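Local coordinates for protein cycloalternan-forming enzyme (Listeria monocytogenes serovar 1/2a, PDB 5F7U) that belongs to glycoside hydrolase family 31, carries a TIM-barrel domain flanked by beta-rich domains, and binds glycans and magnesium ions, at residues Q343-I346 and V347-T351; N715-S718 and M719-M723; F291-A294 and N295-M299; Y704-T707 and A708-D711; Y740-G743 and D744-V748. The protein carries 1 engineered substitution. All coordinates share one frame; numbering follows the deposited sequence.

Contact 1. Residues Q343-I346 and V347-T351; sequences QNDI and VNNYT. With MG (magnesium ion), chain H.
Asn-349 and Asp-345, one turn apart on the same face of helix 343-354, share a hydrated magnesium ion, but hold it differently. The amide oxygen OD1 of Asn-349 binds the metal directly at 2.2 Å, and five waters complete an octahedron. Asp-345 stays in the second shell. Its OD2 accepts a hydrogen bond from water 1 at 2.6 Å, and its OD1 accepts one from water 2, also at 2.6 Å, so one carboxylate holds two metal-bound waters, both adjacent to OD1 of Asn-349 in the octahedron. Water 1 also lies 3.1 Å from ND2 of Asn-349, its donor. Water 2 accepts from ND2 of Asn-348 at 3.0 Å. The carboxylate of Asp-345 is nearly parallel to the Asn-348 amide, the planes 14° apart, but is turned 68° from the Asn-349 amide. Asp-345 shares water 2 with Asn-348 and water 1 with Asn-349. Asp-345 CG stands opposite its own backbone N (chi1 -163°), which carries the carboxylate along the helix toward the ion. Further out, OD2 of Asp-345 also accepts the backbone N of Lys-341, and ND2 of Asn-349 donates to Ser-339 O, which restrains both groups. The backbone fixes their spacing: Asn-349 N donates to Asp-345 O at 2.9 Å, one of four successive bonds of this kind. On other sides of the helix, Ile-346 meets Ile-338 of strand 333-338, and Val-347 meets Met-725. The arrangement is an i, i+4 helical pair serving a pentahydrated magnesium site, with one inner-sphere protein ligand and one outer-sphere carboxylate.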
loop_
_atom_site.group_PDB
_atom_site.type_symbol
_atom_site.label_atom_id
_atom_site.label_comp_id
_atom_site.label_asym_id
_atom_site.label_seq_id
_atom_site.Cartn_x
_atom_site.Cartn_y
_atom_site.Cartn_z
ATOM N N GLN A 343 13.817 -7.770 -2.824
ATOM C CA GLN A 343 12.343 -7.892 -2.813
ATOM C C GLN A 343 11.668 -6.743 -3.539
ATOM O O GLN A 343 10.636 -6.929 -4.195
ATOM C CB GLN A 343 11.776 -7.976 -1.386
ATOM C CG GLN A 343 12.384 -9.108 -0.561
ATOM C CD GLN A 343 12.013 -10.480 -1.106
ATOM O OE1 GLN A 343 12.756 -11.081 -1.893
ATOM N NE2 GLN A 343 10.871 -10.989 -0.678
ATOM N N ASN A 344 12.265 -5.553 -3.420
ATOM C CA ASN A 344 11.700 -4.402 -4.087
ATOM C C ASN A 344 11.873 -4.464 -5.591
ATOM O O ASN A 344 11.019 -3.969 -6.342
ATOM C CB ASN A 344 12.283 -3.132 -3.491
ATOM C CG ASN A 344 11.864 -2.956 -2.053
ATOM O OD1 ASN A 344 10.666 -3.019 -1.748
ATOM N ND2 ASN A 344 12.839 -2.807 -1.154
ATOM N N ASP A 345 12.949 -5.117 -6.012
ATOM C CA ASP A 345 13.179 -5.373 -7.431
ATOM C C ASP A 345 12.173 -6.383 -7.987
ATOM O O ASP A 345 11.791 -6.288 -9.165
ATOM C CB ASP A 345 14.598 -5.865 -7.670
ATOM C CG ASP A 345 15.002 -5.754 -9.121
ATOM O OD1 ASP A 345 14.707 -4.697 -9.718
ATOM O OD2 ASP A 345 15.597 -6.715 -9.641
ATOM N N ILE A 346 11.718 -7.322 -7.146
ATOM C CA ILE A 346 10.655 -8.252 -7.560
ATOM C C ILE A 346 9.386 -7.450 -7.854
ATOM O O ILE A 346 8.743 -7.645 -8.891
ATOM C CB ILE A 346 10.414 -9.361 -6.508
ATOM C CG1 ILE A 346 11.625 -10.316 -6.496
ATOM C CG2 ILE A 346 9.093 -10.103 -6.749
ATOM C CD1 ILE A 346 11.638 -11.284 -5.311
ATOM N N VAL A 347 9.057 -6.516 -6.956
ATOM C CA VAL A 347 7.935 -5.595 -7.191
ATOM C C VAL A 347 8.118 -4.776 -8.469
ATOM O O VAL A 347 7.163 -4.637 -9.256
ATOM C CB VAL A 347 7.633 -4.707 -5.956
ATOM C CG1 VAL A 347 6.416 -3.811 -6.217
ATOM C CG2 VAL A 347 7.348 -5.620 -4.779
ATOM N N ASN A 348 9.326 -4.242 -8.685
ATOM C CA ASN A 348 9.604 -3.543 -9.929
ATOM C C ASN A 348 9.314 -4.420 -11.162
ATOM O O ASN A 348 8.680 -3.953 -12.116
ATOM C CB ASN A 348 11.034 -3.023 -9.989
ATOM C CG ASN A 348 11.282 -2.193 -11.216
ATOM O OD1 ASN A 348 10.682 -1.128 -11.392
ATOM N ND2 ASN A 348 12.123 -2.702 -12.116
ATOM N N ASN A 349 9.775 -5.670 -11.126
ATOM C CA ASN A 349 9.542 -6.590 -12.257
ATOM C C ASN A 349 8.058 -6.840 -12.482
ATOM O O ASN A 349 7.601 -6.894 -13.617
ATOM C CB ASN A 349 10.339 -7.895 -12.088
ATOM C CG ASN A 349 11.838 -7.663 -12.135
ATOM O OD1 ASN A 349 12.288 -6.628 -12.626
ATOM N ND2 ASN A 349 12.624 -8.613 -11.612
ATOM N N TYR A 350 7.300 -6.961 -11.393
ATOM C CA TYR A 350 5.861 -7.075 -11.476
ATOM C C TYR A 350 5.281 -5.831 -12.181
ATOM O O TYR A 350 4.398 -5.961 -13.024
ATOM C CB TYR A 350 5.269 -7.294 -10.068
ATOM C CG TYR A 350 3.786 -7.039 -10.003
ATOM C CD1 TYR A 350 2.875 -7.968 -10.525
ATOM C CD2 TYR A 350 3.289 -5.854 -9.469
ATOM C CE1 TYR A 350 1.512 -7.736 -10.494
ATOM C CE2 TYR A 350 1.907 -5.591 -9.449
ATOM C CZ TYR A 350 1.033 -6.544 -9.958
ATOM O OH TYR A 350 -0.315 -6.290 -9.978
ATOM N N THR A 351 5.777 -4.643 -11.840
ATOM C CA THR A 351 5.275 -3.420 -12.490
ATOM C C THR A 351 5.704 -3.310 -13.958
ATOM O O THR A 351 5.035 -2.636 -14.752
ATOM C CB THR A 351 5.606 -2.126 -11.722
ATOM O OG1 THR A 351 7.024 -1.911 -11.727
ATOM C CG2 THR A 351 5.027 -2.188 -10.312
HETATM MG MG MG H . 14.195 -6.168 -13.524
HETATM O O HOH W 1 15.314 -7.276 -12.203
HETATM O O HOH W 2 14.432 -4.569 -12.332
HETATM O O HOH W 3 15.953 -5.627 -14.580
HETATM O O HOH W 4 13.910 -7.930 -14.636
HETATM O O HOH W 5 13.215 -5.007 -14.864
#

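Contact 2. Residues N715-S718 and M719-M723; sequences NGKS and MMRQM
Ser-718 and Arg-721 meet where the chain turns from helix 702-715 into strand 720-721, an outermost strand of the six-stranded antiparallel sheet in the family 31 C-terminal domain. The arginine folds back on the preceding backbone. Its NH2 donates to Ser-718 O at 2.9 Å, nearly along the C=O axis, with an angle of 152° at the hydrogen, and the acceptor lies close to the guanidinium plane. A bend at chi3 (-51°) brings the group round to this carbonyl. The aliphatic part of the arginine follows the same course: its CG lies 3.4 Å from Ser-718 O and 4.1 Å from Ser-718 CB. The hydroxyl of Ser-718 faces elsewhere and bonds to Ser-621 O. NH1 of Arg-721 is fixed as well, by a salt bridge with OD2 of Asp-726 and a hydrogen bond with Gly-743 O. Lys-717 crosses the arginine with an extended chain, its CG 4.0 Å from Arg-721 CD. The two like charges come near one another, NZ of Lys-717 lying 4.4 Å from NH1 of Arg-721, but each has its own carboxylate: NZ pairs with OD1 of Asp-744, as NH1 does with Asp-726. The acids probably offset the repulsion and allow the side chains to pack. Met-719 points to the other side, onto Ile-705 and Ala-709 of the helix. The lysine reaches the guanidinium through carbon and not nitrogen: CE of Lys-717 sits over the centre of one face, 3.6 Å from Arg-721 CZ.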
loop_
_atom_site.group_PDB
_atom_site.type_symbol
_atom_site.label_atom_id
_atom_site.label_comp_id
_atom_site.label_asym_id
_atom_site.label_seq_id
_atom_site.Cartn_x
_atom_site.Cartn_y
_atom_site.Cartn_z
ATOM N N ASN A 715 11.234 3.159 -10.177
ATOM C CA ASN A 715 11.926 1.939 -9.761
ATOM C C ASN A 715 11.078 0.921 -9.015
ATOM O O ASN A 715 11.599 -0.090 -8.526
ATOM C CB ASN A 715 13.156 2.325 -8.943
ATOM C CG ASN A 715 14.096 3.216 -9.732
ATOM O OD1 ASN A 715 14.378 2.957 -10.906
ATOM N ND2 ASN A 715 14.547 4.289 -9.110
ATOM N N GLY A 716 9.776 1.175 -8.943
ATOM C CA GLY A 716 8.855 0.227 -8.311
ATOM C C GLY A 716 8.985 0.045 -6.810
ATOM O O GLY A 716 8.422 -0.911 -6.251
ATOM N N LYS A 717 9.744 0.924 -6.141
ATOM C CA LYS A 717 9.908 0.845 -4.695
ATOM C C LYS A 717 8.778 1.611 -4.012
ATOM O O LYS A 717 8.697 2.830 -4.119
ATOM C CB LYS A 717 11.245 1.420 -4.263
ATOM C CG LYS A 717 11.582 1.139 -2.809
ATOM C CD LYS A 717 13.082 1.084 -2.684
ATOM C CE LYS A 717 13.483 0.992 -1.249
ATOM N NZ LYS A 717 14.940 1.289 -1.250
ATOM N N SER A 718 7.901 0.892 -3.313
ATOM C CA SER A 718 6.787 1.559 -2.637
ATOM C C SER A 718 7.278 2.482 -1.536
ATOM O O SER A 718 8.352 2.270 -0.973
ATOM C CB SER A 718 5.813 0.520 -2.072
ATOM O OG SER A 718 5.222 -0.184 -3.163
ATOM N N MET A 719 6.480 3.509 -1.233
ATOM C CA MET A 719 6.860 4.518 -0.240
ATOM C C MET A 719 6.868 3.983 1.190
ATOM O O MET A 719 7.764 4.304 1.979
ATOM C CB MET A 719 5.937 5.725 -0.343
ATOM C CG MET A 719 6.230 6.546 -1.591
ATOM S SD MET A 719 4.925 7.728 -1.922
ATOM C CE MET A 719 5.344 9.004 -0.751
ATOM N N MET A 720 5.868 3.161 1.510
ATOM C CA MET A 720 5.745 2.611 2.852
ATOM C C MET A 720 5.829 1.109 2.719
ATOM O O MET A 720 5.043 0.546 1.965
ATOM C CB MET A 720 4.384 3.013 3.429
ATOM C CG MET A 720 4.119 2.433 4.803
ATOM S SD MET A 720 2.524 2.914 5.516
ATOM C CE MET A 720 1.455 2.298 4.229
ATOM N N ARG A 721 6.769 0.458 3.415
ATOM C CA ARG A 721 7.007 -0.978 3.189
ATOM C C ARG A 721 7.083 -1.783 4.482
ATOM O O ARG A 721 7.690 -1.359 5.457
ATOM C CB ARG A 721 8.319 -1.199 2.392
ATOM C CG ARG A 721 8.348 -0.521 1.029
ATOM C CD ARG A 721 9.664 -0.680 0.249
ATOM N NE ARG A 721 10.849 -0.321 1.049
ATOM C CZ ARG A 721 11.146 0.911 1.466
ATOM N NH1 ARG A 721 12.243 1.121 2.208
ATOM N NH2 ARG A 721 10.367 1.945 1.133
ATOM N N GLN A 722 6.508 -2.979 4.436
ATOM C CA GLN A 722 6.579 -3.934 5.548
ATOM C C GLN A 722 8.070 -4.329 5.668
ATOM O O GLN A 722 8.804 -4.352 4.646
ATOM C CB GLN A 722 5.692 -5.130 5.182
ATOM C CG GLN A 722 5.318 -6.073 6.335
ATOM C CD GLN A 722 6.442 -7.061 6.642
ATOM O OE1 GLN A 722 7.188 -7.446 5.754
ATOM N NE2 GLN A 722 6.577 -7.455 7.906
ATOM N N MET A 723 8.525 -4.649 6.885
ATOM C CA MET A 723 9.975 -4.786 7.129
ATOM C C MET A 723 10.665 -5.848 6.281
ATOM O O MET A 723 11.813 -5.670 5.870
ATOM C CB MET A 723 10.274 -5.035 8.616
ATOM C CG MET A 723 9.855 -3.916 9.578
ATOM S SD MET A 723 10.561 -2.294 9.264
ATOM C CE MET A 723 12.316 -2.663 9.414
#

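Contact 3. Residues F291-A294 and N295-M299; sequences FVSA and NKYGM
Ser-293 engages Asn-295, Lys-296 and Tyr-297 in turn, and its polar atoms organise this hairpin end. Its hydroxyl OG accepts Asn-295 N at 2.9 Å, the side-chain-to-backbone bond of an ST turn, while also bonding to OE2 of Glu-248. Its carbonyl O accepts Lys-296 N at 3.0 Å; this donor stands 51° out of the carbonyl plane, as a tight turn imposes, and NE2 of Gln-343 supplies a second donor to the same oxygen. Its backbone N gives a short bond of 2.8 Å to Tyr-297 O. Further from the turn, Phe-291 and Met-299 form an antiparallel hydrogen-bonded pair with both bonds made: Phe-291 N to Met-299 O at 3.1 Å and Met-299 N to Phe-291 O at 2.9 Å. The side chains of these paired residues lie on one face of the sheet. Tyr-297 CG occupies the crowded position between its backbone N and carbonyl carbon (chi1 69°), which lays the ring beneath Ser-293: CB of Ser-293 stands over one face, 3.9 Å from the centroid of the Tyr-297 ring. The phenol OH comes in at the edge of the Phe-291 ring, and it also bonds to Glu-248 OE2, so that carboxylate oxygen serves two hydroxyls. Met-299 CB covers a face of Phe-291 at 4.0 Å from the ring centroid, a CH-pi contact. Lys-296 NZ is paired with Glu-729. Positive phi at Lys-296 (80°), after type I turn angles at Ala-294 and Asn-295, is consistent with a 3:5 hairpin carrying a G1 bulge, here in the mutarotase-like domain.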
loop_
_atom_site.group_PDB
_atom_site.type_symbol
_atom_site.label_atom_id
_atom_site.label_comp_id
_atom_site.label_asym_id
_atom_site.label_seq_id
_atom_site.Cartn_x
_atom_site.Cartn_y
_atom_site.Cartn_z
ATOM N N PHE A 291 1.558 -12.270 -5.268
ATOM C CA PHE A 291 2.163 -12.275 -3.945
ATOM C C PHE A 291 3.678 -12.284 -4.008
ATOM O O PHE A 291 4.270 -12.698 -5.005
ATOM C CB PHE A 291 1.641 -13.437 -3.067
ATOM C CG PHE A 291 2.143 -14.814 -3.458
ATOM C CD1 PHE A 291 3.414 -15.250 -3.063
ATOM C CD2 PHE A 291 1.324 -15.692 -4.179
ATOM C CE1 PHE A 291 3.873 -16.510 -3.410
ATOM C CE2 PHE A 291 1.777 -16.962 -4.514
ATOM C CZ PHE A 291 3.051 -17.370 -4.135
ATOM N N VAL A 292 4.291 -11.827 -2.927
ATOM C CA VAL A 292 5.744 -11.879 -2.768
ATOM C C VAL A 292 6.048 -12.763 -1.579
ATOM O O VAL A 292 5.438 -12.590 -0.512
ATOM C CB VAL A 292 6.320 -10.466 -2.537
ATOM C CG1 VAL A 292 7.810 -10.536 -2.163
ATOM C CG2 VAL A 292 6.115 -9.600 -3.775
ATOM N N SER A 293 6.974 -13.713 -1.771
ATOM C CA SER A 293 7.422 -14.568 -0.674
ATOM C C SER A 293 8.745 -14.077 -0.139
ATOM O O SER A 293 9.614 -13.651 -0.905
ATOM C CB SER A 293 7.538 -16.018 -1.139
ATOM O OG SER A 293 8.328 -16.763 -0.223
ATOM N N ALA A 294 8.916 -14.169 1.186
ATOM C CA ALA A 294 10.197 -13.865 1.788
ATOM C C ALA A 294 11.297 -14.877 1.400
ATOM O O ALA A 294 12.469 -14.655 1.696
ATOM C CB ALA A 294 10.050 -13.731 3.294
ATOM N N ASN A 295 10.926 -15.958 0.707
ATOM C CA ASN A 295 11.901 -16.845 0.053
ATOM C C ASN A 295 12.431 -16.326 -1.282
ATOM O O ASN A 295 13.064 -17.062 -2.040
ATOM C CB ASN A 295 11.368 -18.282 -0.049
ATOM C CG ASN A 295 11.377 -18.972 1.300
ATOM O OD1 ASN A 295 11.728 -18.348 2.307
ATOM N ND2 ASN A 295 10.971 -20.227 1.345
ATOM N N LYS A 296 12.150 -15.046 -1.554
ATOM C CA LYS A 296 12.823 -14.272 -2.623
ATOM C C LYS A 296 12.274 -14.548 -4.032
ATOM O O LYS A 296 13.033 -14.624 -5.015
ATOM C CB LYS A 296 14.347 -14.455 -2.587
ATOM C CG LYS A 296 14.972 -14.080 -1.254
ATOM C CD LYS A 296 16.482 -14.075 -1.359
ATOM C CE LYS A 296 17.059 -13.712 0.001
ATOM N NZ LYS A 296 18.544 -13.693 -0.022
ATOM N N TYR A 297 10.954 -14.675 -4.127
ATOM C CA TYR A 297 10.300 -14.704 -5.427
ATOM C C TYR A 297 8.908 -14.100 -5.275
ATOM O O TYR A 297 8.358 -14.035 -4.170
ATOM C CB TYR A 297 10.238 -16.138 -6.014
ATOM C CG TYR A 297 9.286 -17.019 -5.227
ATOM C CD1 TYR A 297 9.727 -17.683 -4.079
ATOM C CD2 TYR A 297 7.953 -17.141 -5.600
ATOM C CE1 TYR A 297 8.859 -18.451 -3.317
ATOM C CE2 TYR A 297 7.057 -17.907 -4.841
ATOM C CZ TYR A 297 7.537 -18.567 -3.712
ATOM O OH TYR A 297 6.677 -19.300 -2.954
ATOM N N GLY A 298 8.358 -13.662 -6.405
ATOM C CA GLY A 298 6.953 -13.307 -6.509
ATOM C C GLY A 298 6.257 -14.252 -7.468
ATOM O O GLY A 298 6.906 -14.888 -8.309
ATOM N N MET A 299 4.932 -14.352 -7.335
ATOM C CA MET A 299 4.142 -15.142 -8.296
ATOM C C MET A 299 2.967 -14.288 -8.704
ATOM O O MET A 299 2.267 -13.781 -7.850
ATOM C CB MET A 299 3.626 -16.443 -7.669
ATOM C CG MET A 299 2.819 -17.321 -8.642
ATOM S SD MET A 299 2.429 -18.967 -7.980
ATOM C CE MET A 299 4.055 -19.726 -7.975
#

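Contact 4. Residues Y704-T707 and A708-D711; sequences YIYT and AAKD
Tyr-706 and Ala-709, three residues apart on helix 702-715, make the main side-chain contact here. The methyl CB of Ala-709 approaches the tyrosine ring obliquely, 4.0 Å from Tyr-706 CD1. The ring is carried along the helix because CG is trans to the backbone N (chi1 -163°), and its far end is fixed by a bond from the phenol to Leu-360 O. Ala-708 projects from another side of the helix, its CB 3.4 Å from Ile-705 O. The remaining side chains diverge. Thr-707 turns its OG1 back to Pro-703 O and also reaches Tyr-841 N of strand 835-842. Lys-710 bends repeatedly along its chain, pairs with Asp-714 and makes a cation-pi contact with Tyr-841. The backbone supplies the four i+4 to i bonds of a regular alpha-helix: Ala-708 N to Tyr-704 O and Ala-709 N to Ile-705 O are both 2.9 Å, while Lys-710 N to Tyr-706 O and Asp-711 N to Thr-707 O are both 3.0 Å. Since no polar side-chain bond crosses between 704-707 and 708-711, cohesion within this turn rests on the backbone, while the polar ends are divided, some bonding along the helix (Pro-703, Asp-714), others reaching neighbouring parts (Leu-360, Tyr-841).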
loop_
_atom_site.group_PDB
_atom_site.type_symbol
_atom_site.label_atom_id
_atom_site.label_comp_id
_atom_site.label_asym_id
_atom_site.label_seq_id
_atom_site.Cartn_x
_atom_site.Cartn_y
_atom_site.Cartn_z
ATOM N N TYR A 704 11.957 14.803 0.712
ATOM C CA TYR A 704 12.271 13.379 0.863
ATOM C C TYR A 704 11.088 12.517 0.421
ATOM O O TYR A 704 11.264 11.550 -0.334
ATOM C CB TYR A 704 12.624 13.102 2.333
ATOM C CG TYR A 704 12.762 11.647 2.737
ATOM C CD1 TYR A 704 13.974 10.976 2.571
ATOM C CD2 TYR A 704 11.683 10.949 3.318
ATOM C CE1 TYR A 704 14.125 9.650 2.962
ATOM C CE2 TYR A 704 11.804 9.595 3.682
ATOM C CZ TYR A 704 13.033 8.968 3.517
ATOM O OH TYR A 704 13.204 7.644 3.881
ATOM N N ILE A 705 9.895 12.863 0.912
ATOM C CA ILE A 705 8.666 12.131 0.566
ATOM C C ILE A 705 8.417 12.143 -0.941
ATOM O O ILE A 705 8.109 11.104 -1.539
ATOM C CB ILE A 705 7.448 12.696 1.339
ATOM C CG1 ILE A 705 7.624 12.421 2.853
ATOM C CG2 ILE A 705 6.116 12.146 0.789
ATOM C CD1 ILE A 705 6.592 13.135 3.726
ATOM N N TYR A 706 8.595 13.307 -1.562
ATOM C CA TYR A 706 8.300 13.400 -2.985
ATOM C C TYR A 706 9.363 12.708 -3.825
ATOM O O TYR A 706 9.054 12.132 -4.869
ATOM C CB TYR A 706 8.084 14.852 -3.416
ATOM C CG TYR A 706 7.390 14.978 -4.756
ATOM C CD1 TYR A 706 6.194 14.269 -5.028
ATOM C CD2 TYR A 706 7.924 15.775 -5.767
ATOM C CE1 TYR A 706 5.561 14.370 -6.250
ATOM C CE2 TYR A 706 7.282 15.900 -7.000
ATOM C CZ TYR A 706 6.111 15.192 -7.241
ATOM O OH TYR A 706 5.498 15.313 -8.471
ATOM N N THR A 707 10.620 12.741 -3.365
ATOM C CA THR A 707 11.645 11.943 -4.045
ATOM C C THR A 707 11.285 10.460 -3.961
ATOM O O THR A 707 11.467 9.721 -4.936
ATOM C CB THR A 707 13.056 12.215 -3.479
ATOM O OG1 THR A 707 13.365 13.595 -3.667
ATOM C CG2 THR A 707 14.137 11.390 -4.207
ATOM N N ALA A 708 10.778 10.029 -2.807
ATOM C CA ALA A 708 10.339 8.626 -2.678
ATOM C C ALA A 708 9.173 8.317 -3.619
ATOM O O ALA A 708 9.115 7.230 -4.195
ATOM C CB ALA A 708 9.976 8.282 -1.237
ATOM N N ALA A 709 8.273 9.279 -3.801
ATOM C CA ALA A 709 7.155 9.101 -4.740
ATOM C C ALA A 709 7.671 8.876 -6.176
ATOM O O ALA A 709 7.178 8.001 -6.898
ATOM C CB ALA A 709 6.214 10.297 -4.683
ATOM N N LYS A 710 8.698 9.622 -6.562
ATOM C CA LYS A 710 9.309 9.451 -7.876
ATOM C C LYS A 710 10.002 8.100 -7.986
ATOM O O LYS A 710 9.944 7.474 -9.041
ATOM C CB LYS A 710 10.296 10.603 -8.155
ATOM C CG LYS A 710 11.139 10.474 -9.421
ATOM C CD LYS A 710 10.361 10.797 -10.678
ATOM C CE LYS A 710 11.229 11.464 -11.744
ATOM N NZ LYS A 710 12.571 10.834 -11.923
ATOM N N ASP A 711 10.640 7.658 -6.897
ATOM C CA ASP A 711 11.303 6.347 -6.879
ATOM C C ASP A 711 10.301 5.202 -7.052
ATOM O O ASP A 711 10.619 4.172 -7.652
ATOM C CB ASP A 711 12.122 6.135 -5.613
ATOM C CG ASP A 711 13.240 5.098 -5.810
ATOM O OD1 ASP A 711 13.886 5.098 -6.883
ATOM O OD2 ASP A 711 13.486 4.308 -4.881
#

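Contact 5. Residues Y740-G743 and D744-V748; sequences YMFG and DDLLV
Leu-746 O receives the shortest bond of this hairpin: Phe-742 N donates to it at 2.7 Å, and Met-741 CA adds a CA-H...O contact to the same oxygen at 3.3 Å. The partner bond of that pair, from Leu-746 N to Phe-742 O, is weak at 3.3 Å; Tyr-704 OH bonds to this carbonyl too, and also meets Asp-745 N. At the other end Tyr-740 and Val-748 are firmly joined, Val-748 N to Tyr-740 O at 2.8 Å and Tyr-740 N to Val-748 O at 2.9 Å. Tyr-740 takes the first torsion that places CG over its own backbone (chi1 52°), which lays the ring alongside Val-748. CB of Val-748 is then over a ring face, 4.1 Å from the Tyr-740 centroid and 27° off the normal, while the phenol bonds to Phe-654 O. Phe-742, on the same face of the sheet, sets its CB 3.8 Å from Val-748 CG2. On the opposite face Met-741 and Leu-747 cross, SD of the methionine 3.9 Å from Leu-747 CB. Strands 720-721 and 794-797 continue the sheet on the two sides. Strong backbone bonds thus carry the ladder, apolar contacts fill its faces, and Tyr-704 OH reinforces its weakly bonded end.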
loop_
_atom_site.group_PDB
_atom_site.type_symbol
_atom_site.label_atom_id
_atom_site.label_comp_id
_atom_site.label_asym_id
_atom_site.label_seq_id
_atom_site.Cartn_x
_atom_site.Cartn_y
_atom_site.Cartn_z
ATOM N N TYR A 740 7.146 0.081 9.967
ATOM C CA TYR A 740 7.416 -0.018 8.535
ATOM C C TYR A 740 8.534 0.903 8.129
ATOM O O TYR A 740 8.950 1.784 8.904
ATOM C CB TYR A 740 6.154 0.339 7.730
ATOM C CG TYR A 740 5.507 1.654 8.087
ATOM C CD1 TYR A 740 5.930 2.868 7.501
ATOM C CD2 TYR A 740 4.438 1.696 9.007
ATOM C CE1 TYR A 740 5.301 4.082 7.824
ATOM C CE2 TYR A 740 3.808 2.905 9.329
ATOM C CZ TYR A 740 4.245 4.084 8.733
ATOM O OH TYR A 740 3.607 5.280 9.049
ATOM N N MET A 741 9.028 0.709 6.911
ATOM C CA MET A 741 9.999 1.642 6.337
ATOM C C MET A 741 9.239 2.683 5.536
ATOM O O MET A 741 8.232 2.365 4.882
ATOM C CB MET A 741 10.994 0.930 5.415
ATOM C CG MET A 741 11.896 -0.094 6.103
ATOM S SD MET A 741 12.919 0.592 7.422
ATOM C CE MET A 741 13.954 1.770 6.548
ATOM N N PHE A 742 9.719 3.919 5.584
ATOM C CA PHE A 742 9.075 5.024 4.876
ATOM C C PHE A 742 10.149 5.733 4.074
ATOM O O PHE A 742 11.123 6.235 4.651
ATOM C CB PHE A 742 8.400 5.965 5.891
ATOM C CG PHE A 742 7.566 7.049 5.273
ATOM C CD1 PHE A 742 6.561 6.750 4.349
ATOM C CD2 PHE A 742 7.765 8.377 5.655
ATOM C CE1 PHE A 742 5.786 7.759 3.791
ATOM C CE2 PHE A 742 6.975 9.390 5.109
ATOM C CZ PHE A 742 5.988 9.080 4.187
ATOM N N GLY A 743 9.998 5.734 2.742
ATOM C CA GLY A 743 11.136 6.060 1.836
ATOM C C GLY A 743 12.244 5.025 2.037
ATOM O O GLY A 743 11.981 3.946 2.560
ATOM N N ASP A 744 13.480 5.351 1.654
ATOM C CA ASP A 744 14.579 4.364 1.776
ATOM C C ASP A 744 15.101 4.264 3.191
ATOM O O ASP A 744 15.669 3.238 3.555
ATOM C CB ASP A 744 15.798 4.760 0.914
ATOM C CG ASP A 744 15.485 4.893 -0.578
ATOM O OD1 ASP A 744 14.705 4.090 -1.119
ATOM O OD2 ASP A 744 16.067 5.806 -1.226
ATOM N N ASP A 745 14.957 5.346 3.963
ATOM C CA ASP A 745 15.801 5.554 5.146
ATOM C C ASP A 745 15.144 5.592 6.509
ATOM O O ASP A 745 15.860 5.504 7.512
ATOM C CB ASP A 745 16.578 6.849 4.996
ATOM C CG ASP A 745 17.396 6.867 3.755
ATOM O OD1 ASP A 745 18.234 5.965 3.601
ATOM O OD2 ASP A 745 17.175 7.784 2.933
ATOM N N LEU A 746 13.821 5.747 6.563
ATOM C CA LEU A 746 13.161 6.005 7.847
ATOM C C LEU A 746 12.414 4.784 8.285
ATOM O O LEU A 746 11.664 4.202 7.499
ATOM C CB LEU A 746 12.205 7.198 7.784
ATOM C CG LEU A 746 12.818 8.572 7.464
ATOM C CD1 LEU A 746 11.699 9.616 7.358
ATOM C CD2 LEU A 746 13.873 8.961 8.501
ATOM N N LEU A 747 12.673 4.380 9.530
ATOM C CA LEU A 747 11.900 3.314 10.149
ATOM C C LEU A 747 10.875 3.978 11.061
ATOM O O LEU A 747 11.237 4.714 12.012
ATOM C CB LEU A 747 12.813 2.341 10.905
ATOM C CG LEU A 747 12.223 1.007 11.424
ATOM C CD1 LEU A 747 13.374 0.092 11.826
ATOM C CD2 LEU A 747 11.254 1.166 12.600
ATOM N N VAL A 748 9.591 3.737 10.777
ATOM C CA VAL A 748 8.513 4.389 11.536
ATOM C C VAL A 748 7.776 3.333 12.353
ATOM O O VAL A 748 7.385 2.305 11.813
ATOM C CB VAL A 748 7.488 5.087 10.590
ATOM C CG1 VAL A 748 6.350 5.725 11.376
ATOM C CG2 VAL A 748 8.180 6.123 9.721
#

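In the fold
All five contacts are largely buried, with contact 2 nearest the centre of the chain. Contacts 1 and 4 are turns of single helices, contacts 3 and 5 are antiparallel hairpins, and contact 2 is the connection between helix 702-715, which holds contact 4, and the sheet that contains contact 5. Contact 2 touches contacts 1, 4 and 5, whereas contact 3 touches only contact 1 of the set. Their chemistry differs accordingly: contact 1 is hydrated and metal-bound, contact 2 charged, and contacts 3 and 5 combine backbone ladders with aromatic packing. In contact 4 polar side-chain ends bond partly along their own helix and partly to neighbouring elements, and Tyr-704 OH ties that helix to contact 5.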